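Side-chain contacts in diol-dehydratase (Roseburia inulinivorans, PDB 5I2A), which dehydrates 1,2-propanediol without coenzyme B12, as a glycyl radical enzyme of the pyruvate formate-lyase-like family: residues A[49-52]-A[53-57]; A[86-89]-A[90-93]; A[516-519]-A[520-524]. All coordinates share one frame; numbering follows the deposited sequence.

Contact 1 (A[49-52]-A[53-57])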
ATOM      1  N   VAL A  49      -7.199   3.903  -2.977  1.00 18.19           N
ATOM      2  CA  VAL A  49      -7.225   4.949  -1.965  1.00 16.81           C
ATOM      3  C   VAL A  49      -7.120   6.358  -2.555  1.00 13.97           C
ATOM      4  O   VAL A  49      -7.903   7.235  -2.214  1.00 15.92           O
ATOM      5  CB  VAL A  49      -6.077   4.778  -0.949  1.00 20.68           C
ATOM      6  CG1 VAL A  49      -6.199   5.825   0.134  1.00 20.05           C
ATOM      7  CG2 VAL A  49      -6.104   3.385  -0.336  1.00 31.29           C
ATOM      8  N   VAL A  50      -6.156   6.573  -3.439  1.00 14.15           N
ATOM      9  CA  VAL A  50      -5.910   7.922  -3.894  1.00 18.38           C
ATOM     10  C   VAL A  50      -7.089   8.425  -4.744  1.00 17.12           C
ATOM     11  O   VAL A  50      -7.388   9.617  -4.745  1.00 17.78           O
ATOM     12  CB  VAL A  50      -4.569   8.036  -4.663  1.00 18.64           C
ATOM     13  CG1 VAL A  50      -4.633   7.358  -6.034  1.00 16.88           C
ATOM     14  CG2 VAL A  50      -4.182   9.494  -4.807  1.00 14.80           C
ATOM     15  N   MET A  51      -7.765   7.516  -5.445  1.00 19.24           N
ATOM     16  CA  MET A  51      -8.950   7.884  -6.217  1.00 16.41           C
ATOM     17  C   MET A  51     -10.088   8.226  -5.258  1.00 14.85           C
ATOM     18  O   MET A  51     -10.842   9.177  -5.480  1.00 15.75           O
ATOM     19  CB  MET A  51      -9.368   6.760  -7.173  1.00 16.73           C
ATOM     20  CG  MET A  51     -10.645   7.065  -7.964  1.00 20.04           C
ATOM     21  SD  MET A  51     -10.569   8.599  -8.922  1.00 23.71           S
ATOM     22  CE  MET A  51      -9.198   8.251 -10.031  1.00 15.06           C
ATOM     23  N   ARG A  52     -10.192   7.473  -4.173  1.00 13.12           N
ATOM     24  CA  ARG A  52     -11.211   7.771  -3.178  1.00 15.61           C
ATOM     25  C   ARG A  52     -10.978   9.151  -2.549  1.00 18.33           C
ATOM     26  O   ARG A  52     -11.945   9.868  -2.286  1.00 18.75           O
ATOM     27  CB  ARG A  52     -11.252   6.692  -2.100  1.00 14.24           C
ATOM     28  CG  ARG A  52     -11.572   5.288  -2.661  1.00 16.73           C
ATOM     29  CD  ARG A  52     -11.697   4.263  -1.546  1.00 16.43           C
ATOM     30  NE  ARG A  52     -12.928   4.417  -0.779  1.00 16.58           N
ATOM     31  CZ  ARG A  52     -13.137   3.864   0.412  1.00 17.97           C
ATOM     32  NH1 ARG A  52     -12.189   3.139   0.987  1.00 16.61           N
ATOM     33  NH2 ARG A  52     -14.291   4.040   1.037  1.00 17.50           N
ATOM     34  N   LYS A  53      -9.713   9.525  -2.328  1.00 14.21           N
ATOM     35  CA  LYS A  53      -9.397  10.846  -1.746  1.00 16.33           C
ATOM     36  C   LYS A  53      -9.788  11.970  -2.713  1.00 13.86           C
ATOM     37  O   LYS A  53     -10.319  12.997  -2.299  1.00 17.14           O
ATOM     38  CB  LYS A  53      -7.901  10.983  -1.405  1.00 15.94           C
ATOM     39  CG  LYS A  53      -7.343   9.984  -0.403  1.00 17.14           C
ATOM     40  CD  LYS A  53      -7.832  10.234   0.986  1.00 16.91           C
ATOM     41  CE  LYS A  53      -7.263  11.545   1.520  1.00 16.19           C
ATOM     42  NZ  LYS A  53      -7.928  11.900   2.777  1.00 18.08           N
ATOM     43  N   ALA A  54      -9.501  11.764  -3.998  1.00 13.27           N
ATOM     44  CA  ALA A  54      -9.834  12.738  -5.037  1.00 15.56           C
ATOM     45  C   ALA A  54     -11.336  12.930  -5.117  1.00 16.75           C
ATOM     46  O   ALA A  54     -11.817  14.064  -5.154  1.00 16.20           O
ATOM     47  CB  ALA A  54      -9.286  12.306  -6.386  1.00 15.13           C
ATOM     48  N   ARG A  55     -12.069  11.818  -5.117  1.00 16.85           N
ATOM     49  CA  ARG A  55     -13.521  11.856  -5.176  1.00 16.81           C
ATOM     50  C   ARG A  55     -14.110  12.504  -3.923  1.00 14.80           C
ATOM     51  O   ARG A  55     -15.094  13.210  -4.007  1.00 16.29           O
ATOM     52  CB  ARG A  55     -14.101  10.447  -5.362  1.00 15.98           C
ATOM     53  CG  ARG A  55     -13.830   9.847  -6.743  1.00 18.32           C
ATOM     54  CD  ARG A  55     -14.600  10.568  -7.830  1.00 21.30           C
ATOM     55  NE  ARG A  55     -14.430   9.925  -9.133  1.00 20.50           N
ATOM     56  CZ  ARG A  55     -14.655  10.528 -10.294  1.00 23.59           C
ATOM     57  NH1 ARG A  55     -15.055  11.796 -10.312  1.00 21.25           N
ATOM     58  NH2 ARG A  55     -14.475   9.872 -11.435  1.00 21.36           N
ATOM     59  N   ALA A  56     -13.511  12.259  -2.765  1.00 13.68           N
ATOM     60  CA  ALA A  56     -14.017  12.876  -1.549  1.00 18.24           C
ATOM     61  C   ALA A  56     -13.750  14.399  -1.574  1.00 14.72           C
ATOM     62  O   ALA A  56     -14.615  15.181  -1.223  1.00 16.09           O
ATOM     63  CB  ALA A  56     -13.405  12.225  -0.325  1.00 12.41           C
ATOM     64  N   PHE A  57     -12.564  14.799  -2.023  1.00 15.81           N
ATOM     65  CA  PHE A  57     -12.209  16.215  -2.157  1.00 16.50           C
ATOM     66  C   PHE A  57     -13.195  16.862  -3.125  1.00 17.91           C
ATOM     67  O   PHE A  57     -13.725  17.932  -2.864  1.00 15.82           O
ATOM     68  CB  PHE A  57     -10.765  16.355  -2.646  1.00 11.05           C
ATOM     69  CG  PHE A  57     -10.226  17.774  -2.685  1.00 13.57           C
ATOM     70  CD1 PHE A  57     -10.265  18.593  -1.569  1.00 13.15           C
ATOM     71  CD2 PHE A  57      -9.603  18.251  -3.835  1.00 12.76           C
ATOM     72  CE1 PHE A  57      -9.722  19.875  -1.604  1.00 13.02           C
ATOM     73  CE2 PHE A  57      -9.048  19.524  -3.876  1.00 13.49           C
ATOM     74  CZ  PHE A  57      -9.106  20.334  -2.757  1.00 12.97           C
TER
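Met51 and Arg55 run alongside one another on the same face of the helix and point the same way. The sulfur SD of Met51 sits 4.1 Å from NE of Arg55 and meets the guanidinium obliquely, with CG of Arg55 also within van der Waals range. Met51 reaches this position by sending CG anti to its backbone N (chi1 177°) and then folding at chi2 and chi3. The aliphatic start of Arg55 also packs on the backbone, CG lying 3.3 Å from Met51 O.

On another face CG of Lys53 lies 3.3 Å from Val49 O. These are the opening turns of helix 49-63, and the backbone follows the regular i to i+4 alpha-helical pattern. Lys53 N donates to Val49 O at 2.9 Å, Ala54 N to Val50 O at 3.1 Å, and Ala56 N to Arg52 O at 2.9 Å. The straightest of the four is Arg55 N to Met51 O, with an N-H...O angle of 165°.

Both arginines find their polar partners outside this helical pairing. NH1 of Arg55 makes a salt bridge to Glu58, one turn further on. Arg52 reaches back towards the preceding helix 32-43, its NH2 donating to Phe41 O and its NE to Thr44 OG1.

Contact 2 (A[86-89]-A[90-93])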
ATOM      1  N   GLN A  86     -13.942  22.970  10.306  1.00 14.30           N
ATOM      2  CA  GLN A  86     -14.491  21.664   9.965  1.00 15.14           C
ATOM      3  C   GLN A  86     -13.753  20.603  10.772  1.00 15.07           C
ATOM      4  O   GLN A  86     -12.841  20.937  11.529  1.00 16.21           O
ATOM      5  CB  GLN A  86     -14.357  21.393   8.471  1.00 12.93           C
ATOM      6  CG  GLN A  86     -15.127  22.380   7.577  1.00 14.54           C
ATOM      7  CD  GLN A  86     -16.644  22.265   7.715  1.00 16.67           C
ATOM      8  OE1 GLN A  86     -17.158  21.275   8.229  1.00 15.80           O
ATOM      9  NE2 GLN A  86     -17.366  23.289   7.248  1.00 17.17           N
ATOM     10  N   THR A  87     -14.143  19.340  10.608  1.00 12.75           N
ATOM     11  CA  THR A  87     -13.465  18.227  11.266  1.00 15.36           C
ATOM     12  C   THR A  87     -12.924  17.228  10.240  1.00 13.64           C
ATOM     13  O   THR A  87     -13.320  17.238   9.081  1.00 14.48           O
ATOM     14  CB  THR A  87     -14.388  17.478  12.257  1.00 13.66           C
ATOM     15  OG1 THR A  87     -15.452  16.838  11.544  1.00 15.42           O
ATOM     16  CG2 THR A  87     -14.979  18.450  13.286  1.00 14.30           C
ATOM     17  N   TYR A  88     -11.985  16.400  10.678  1.00 13.06           N
ATOM     18  CA  TYR A  88     -11.192  15.576   9.775  1.00 11.92           C
ATOM     19  C   TYR A  88     -11.103  14.149  10.339  1.00 13.98           C
ATOM     20  O   TYR A  88     -10.047  13.702  10.800  1.00 14.38           O
ATOM     21  CB  TYR A  88      -9.795  16.220   9.560  1.00 12.19           C
ATOM     22  CG  TYR A  88      -9.901  17.598   8.920  1.00 12.78           C
ATOM     23  CD1 TYR A  88     -10.348  18.692   9.657  1.00 11.82           C
ATOM     24  CD2 TYR A  88      -9.582  17.802   7.576  1.00 12.86           C
ATOM     25  CE1 TYR A  88     -10.499  19.936   9.082  1.00 13.18           C
ATOM     26  CE2 TYR A  88      -9.711  19.054   6.987  1.00 12.14           C
ATOM     27  CZ  TYR A  88     -10.172  20.121   7.755  1.00 13.45           C
ATOM     28  OH  TYR A  88     -10.328  21.365   7.218  1.00 15.32           O
ATOM     29  N   PRO A  89     -12.232  13.426  10.314  1.00 13.85           N
ATOM     30  CA  PRO A  89     -12.284  12.097  10.929  1.00 13.56           C
ATOM     31  C   PRO A  89     -11.390  11.070  10.231  1.00 14.05           C
ATOM     32  O   PRO A  89     -11.144  10.017  10.814  1.00 14.12           O
ATOM     33  CB  PRO A  89     -13.763  11.702  10.794  1.00 13.88           C
ATOM     34  CG  PRO A  89     -14.236  12.439   9.597  1.00 13.79           C
ATOM     35  CD  PRO A  89     -13.506  13.778   9.663  1.00 13.08           C
ATOM     36  N   GLU A  90     -10.918  11.360   9.020  1.00 14.95           N
ATOM     37  CA  GLU A  90     -10.012  10.439   8.329  1.00 13.37           C
ATOM     38  C   GLU A  90      -8.703  10.271   9.118  1.00 16.57           C
ATOM     39  O   GLU A  90      -8.010   9.270   8.975  1.00 11.40           O
ATOM     40  CB  GLU A  90      -9.716  10.912   6.896  1.00 13.01           C
ATOM     41  CG  GLU A  90      -8.902  12.204   6.778  1.00 12.58           C
ATOM     42  CD  GLU A  90      -9.771  13.455   6.588  1.00 12.97           C
ATOM     43  OE1 GLU A  90      -9.385  14.345   5.806  1.00 12.59           O
ATOM     44  OE2 GLU A  90     -10.835  13.547   7.225  1.00 14.69           O
ATOM     45  N   PHE A  91      -8.370  11.251   9.953  1.00 14.99           N
ATOM     46  CA  PHE A  91      -7.151  11.162  10.760  1.00 13.83           C
ATOM     47  C   PHE A  91      -7.477  10.671  12.165  1.00 12.39           C
ATOM     48  O   PHE A  91      -6.893   9.702  12.620  1.00 15.26           O
ATOM     49  CB  PHE A  91      -6.419  12.509  10.808  1.00 11.36           C
ATOM     50  CG  PHE A  91      -6.061  13.040   9.446  1.00 11.35           C
ATOM     51  CD1 PHE A  91      -5.144  12.376   8.648  1.00 10.70           C
ATOM     52  CD2 PHE A  91      -6.667  14.187   8.950  1.00 11.66           C
ATOM     53  CE1 PHE A  91      -4.829  12.845   7.368  1.00 10.29           C
ATOM     54  CE2 PHE A  91      -6.354  14.670   7.686  1.00 10.51           C
ATOM     55  CZ  PHE A  91      -5.438  14.006   6.894  1.00 12.56           C
ATOM     56  N   SER A  92      -8.417  11.335  12.833  1.00 12.35           N
ATOM     57  CA  SER A  92      -8.891  10.907  14.150  1.00 13.86           C
ATOM     58  C   SER A  92     -10.177  11.645  14.502  1.00 14.13           C
ATOM     59  O   SER A  92     -10.473  12.687  13.920  1.00 15.24           O
ATOM     60  CB  SER A  92      -7.846  11.157  15.232  1.00 12.29           C
ATOM     61  OG  SER A  92      -7.700  12.548  15.466  1.00 15.35           O
ATOM     62  N   TYR A  93     -10.934  11.104  15.454  1.00 12.80           N
ATOM     63  CA  TYR A  93     -12.157  11.768  15.904  1.00 15.10           C
ATOM     64  C   TYR A  93     -12.554  11.418  17.336  1.00 17.29           C
ATOM     65  O   TYR A  93     -13.344  12.135  17.936  1.00 18.30           O
ATOM     66  CB  TYR A  93     -13.319  11.429  14.977  1.00 14.34           C
ATOM     67  CG  TYR A  93     -13.713   9.979  15.065  1.00 16.60           C
ATOM     68  CD1 TYR A  93     -14.618   9.541  16.032  1.00 16.90           C
ATOM     69  CD2 TYR A  93     -13.167   9.039  14.194  1.00 14.81           C
ATOM     70  CE1 TYR A  93     -14.976   8.201  16.133  1.00 20.25           C
ATOM     71  CE2 TYR A  93     -13.523   7.689  14.283  1.00 17.94           C
ATOM     72  CZ  TYR A  93     -14.423   7.283  15.252  1.00 21.44           C
ATOM     73  OH  TYR A  93     -14.779   5.964  15.355  1.00 26.75           O
TER
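Tyr88 and Phe91 close a type I beta turn, with Pro89 and Glu90 at its two corners, in the loop that leads into helix 94-97. The turn is held by Phe91 N donating to Tyr88 O at 3.1 Å. That bond is straight at the hydrogen (163°), yet the donor stands above the carbonyl plane. Beyond it Pro89 CA makes a CA-H...O contact with Ser92 O, 3.5 Å long.

Apolar packing follows the same course. CB of Tyr88 touches the rim of the Phe91 ring near its plane, at CD2. Further along, Pro89 CB lies 4.2 Å from CB of Tyr93, the residue at the N-cap position of helix 94-97.

The carboxylate of Glu90 doubles back over the turn beside the Tyr88 ring, the two side chains pointing the same way with their planes 42° apart. CG of Glu90 stands between the backbone N and the carbonyl carbon (chi1 67°), and a bend at chi2 then turns the acid toward Tyr88. OE1 reaches the edge of the tyrosine ring at CD2 and forms a salt bridge with Arg33 of helix 32-43. Arg33 also donates to Thr87 O, so one guanidinium grips both the acid and the chain leading into the turn, while Tyr88 OH is bonded to Gln277 O. Glu90 CG itself rests 3.6 Å above the centre of the Phe91 ring.

Contact 3 (A[516-519]-A[520-524])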
ATOM      1  N   TYR A 516       4.029   5.878   7.486  1.00 14.16           N
ATOM      2  CA  TYR A 516       3.391   4.771   6.776  1.00 12.57           C
ATOM      3  C   TYR A 516       1.894   4.953   6.754  1.00 12.96           C
ATOM      4  O   TYR A 516       1.277   4.732   5.728  1.00 13.83           O
ATOM      5  CB  TYR A 516       3.744   3.404   7.400  1.00 12.29           C
ATOM      6  CG  TYR A 516       5.095   2.927   6.944  1.00 13.60           C
ATOM      7  CD1 TYR A 516       5.329   2.641   5.594  1.00 14.33           C
ATOM      8  CD2 TYR A 516       6.149   2.813   7.836  1.00 12.51           C
ATOM      9  CE1 TYR A 516       6.580   2.236   5.149  1.00 14.25           C
ATOM     10  CE2 TYR A 516       7.405   2.410   7.406  1.00 11.79           C
ATOM     11  CZ  TYR A 516       7.613   2.119   6.065  1.00 17.42           C
ATOM     12  OH  TYR A 516       8.854   1.715   5.649  1.00 15.23           O
ATOM     13  N   ALA A 517       1.314   5.381   7.875  1.00 11.86           N
ATOM     14  CA  ALA A 517      -0.137   5.543   7.919  1.00 14.17           C
ATOM     15  C   ALA A 517      -0.619   6.590   6.900  1.00 14.44           C
ATOM     16  O   ALA A 517      -1.578   6.338   6.169  1.00 14.11           O
ATOM     17  CB  ALA A 517      -0.605   5.904   9.337  1.00 10.10           C
ATOM     18  N   HIS A 518       0.051   7.741   6.818  1.00 11.75           N
ATOM     19  CA  HIS A 518      -0.332   8.732   5.804  1.00 12.59           C
ATOM     20  C   HIS A 518      -0.118   8.216   4.372  1.00 14.08           C
ATOM     21  O   HIS A 518      -0.958   8.445   3.499  1.00 14.03           O
ATOM     22  CB  HIS A 518       0.409  10.063   6.015  1.00 10.61           C
ATOM     23  CG  HIS A 518      -0.115  10.847   7.184  1.00 15.01           C
ATOM     24  ND1 HIS A 518      -1.270  11.598   7.117  1.00 11.83           N
ATOM     25  CD2 HIS A 518       0.323  10.950   8.461  1.00 11.88           C
ATOM     26  CE1 HIS A 518      -1.516  12.131   8.298  1.00 11.90           C
ATOM     27  NE2 HIS A 518      -0.561  11.760   9.131  1.00 13.10           N
ATOM     28  N   ALA A 519       0.996   7.526   4.138  1.00 12.37           N
ATOM     29  CA  ALA A 519       1.304   6.988   2.816  1.00 13.54           C
ATOM     30  C   ALA A 519       0.218   6.033   2.348  1.00 14.28           C
ATOM     31  O   ALA A 519      -0.149   6.035   1.188  1.00 13.57           O
ATOM     32  CB  ALA A 519       2.671   6.268   2.819  1.00 14.61           C
ATOM     33  N   LYS A 520      -0.313   5.239   3.267  1.00 13.31           N
ATOM     34  CA  LYS A 520      -1.232   4.178   2.889  1.00 16.30           C
ATOM     35  C   LYS A 520      -2.671   4.645   2.833  1.00 13.02           C
ATOM     36  O   LYS A 520      -3.427   4.203   1.986  1.00 15.80           O
ATOM     37  CB  LYS A 520      -1.083   2.991   3.854  1.00 14.34           C
ATOM     38  CG  LYS A 520       0.285   2.272   3.683  1.00 16.64           C
ATOM     39  CD  LYS A 520       0.503   1.180   4.712  1.00 21.63           C
ATOM     40  CE  LYS A 520       1.831   0.419   4.480  1.00 21.60           C
ATOM     41  NZ  LYS A 520       1.841  -0.321   3.208  1.00 28.50           N
ATOM     42  N   LEU A 521      -3.047   5.559   3.716  1.00 10.27           N
ATOM     43  CA  LEU A 521      -4.449   5.913   3.843  1.00 12.87           C
ATOM     44  C   LEU A 521      -4.779   7.351   3.426  1.00 16.63           C
ATOM     45  O   LEU A 521      -5.923   7.648   3.121  1.00 12.46           O
ATOM     46  CB  LEU A 521      -4.913   5.669   5.287  1.00 14.31           C
ATOM     47  CG  LEU A 521      -4.929   4.204   5.752  1.00 17.60           C
ATOM     48  CD1 LEU A 521      -5.383   4.090   7.214  1.00 12.50           C
ATOM     49  CD2 LEU A 521      -5.835   3.355   4.843  1.00 15.07           C
ATOM     50  N   ALA A 522      -3.793   8.242   3.403  1.00 14.19           N
ATOM     51  CA  ALA A 522      -4.103   9.634   3.093  1.00 13.03           C
ATOM     52  C   ALA A 522      -3.155  10.328   2.096  1.00 14.63           C
ATOM     53  O   ALA A 522      -2.619  11.387   2.407  1.00 13.47           O
ATOM     54  CB  ALA A 522      -4.159  10.449   4.410  1.00 10.20           C
ATOM     55  N   PRO A 523      -2.969   9.744   0.892  1.00 13.13           N
ATOM     56  CA  PRO A 523      -2.268  10.482  -0.163  1.00 12.94           C
ATOM     57  C   PRO A 523      -3.125  11.664  -0.609  1.00 14.80           C
ATOM     58  O   PRO A 523      -4.346  11.561  -0.603  1.00 16.45           O
ATOM     59  CB  PRO A 523      -2.114   9.451  -1.278  1.00 12.01           C
ATOM     60  CG  PRO A 523      -3.344   8.577  -1.125  1.00 16.39           C
ATOM     61  CD  PRO A 523      -3.579   8.499   0.383  1.00 11.97           C
ATOM     62  N   LEU A 524      -2.496  12.776  -0.964  1.00 13.21           N
ATOM     63  CA  LEU A 524      -3.230  13.991  -1.287  1.00 13.37           C
ATOM     64  C   LEU A 524      -2.929  14.426  -2.699  1.00 11.83           C
ATOM     65  O   LEU A 524      -1.888  15.004  -2.965  1.00 15.37           O
ATOM     66  CB  LEU A 524      -2.876  15.102  -0.306  1.00 13.42           C
ATOM     67  CG  LEU A 524      -3.029  14.772   1.173  1.00 14.43           C
ATOM     68  CD1 LEU A 524      -2.575  15.955   2.026  1.00 13.65           C
ATOM     69  CD2 LEU A 524      -4.483  14.396   1.485  1.00 11.13           C
TER
HETATM   70  O   HOH W   1      -1.947  12.983   4.649  1.00 10.56           O
HETATM   71  O   HOH W   2      -1.789   5.012  -0.799  1.00 34.09           O
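ND1 of His518 lies 4.1 Å from CB of Ala522, one turn on, at the end of a helix, and the imidazole approaches that methyl obliquely. With CG anti to its carbonyl carbon (chi1 -74°), the histidine brings ND1 within reach of a water 2.9 Å away. That water donates onward to Ala522 O, linking the ring to the chain just after the helix. At the other side of the ring NE2 is bonded to Tyr159 O, so both nitrogens are engaged.

Tyr516 and Lys520 pair on a different side of the helix. The lysine runs extended through chi2 and chi3, which carries CE obliquely past the tyrosine ring, 4.3 Å from CD1; the bend at chi4 then turns NZ. Tyr516 OH itself is bonded to Ala198 O of the second subunit.

The backbone beneath is still helical: Leu521 N donates to Ala517 O, and Lys520 N donates to Tyr516 O with a weak second branch to Ala517 O. The last such bond runs from Ala522 N to His518 O at 2.8 Å. Pro523 has no N-H to offer Ala519 O, and a second water donates to that carbonyl instead, at 2.8 Å. Ala522 leaves helical angles here, an ending typical of a helix C-terminus stopped by proline, in this case that of the long helix 489-521.

In the fold
Contacts 1, 2 and 3 come in that order along the chain, yet their centres sit only 12 to 15 Å apart, on the same side of the chain's centre and all in the pyruvate formate lyase-like part of the chain. Contact 1 lies in helix 49-63, contact 2 in the loop after it, and contact 3, more than 400 residues later, at the end of helix 489-521. Pro523 packs against Val49 and Lys53, fastening the end of the long helix to the start of helix 49-63. The rings of Phe91 and His518 meet at about 40°, and Lys53 NZ approaches Glu90 CG. The three therefore join distant parts of the sequence into one packed region.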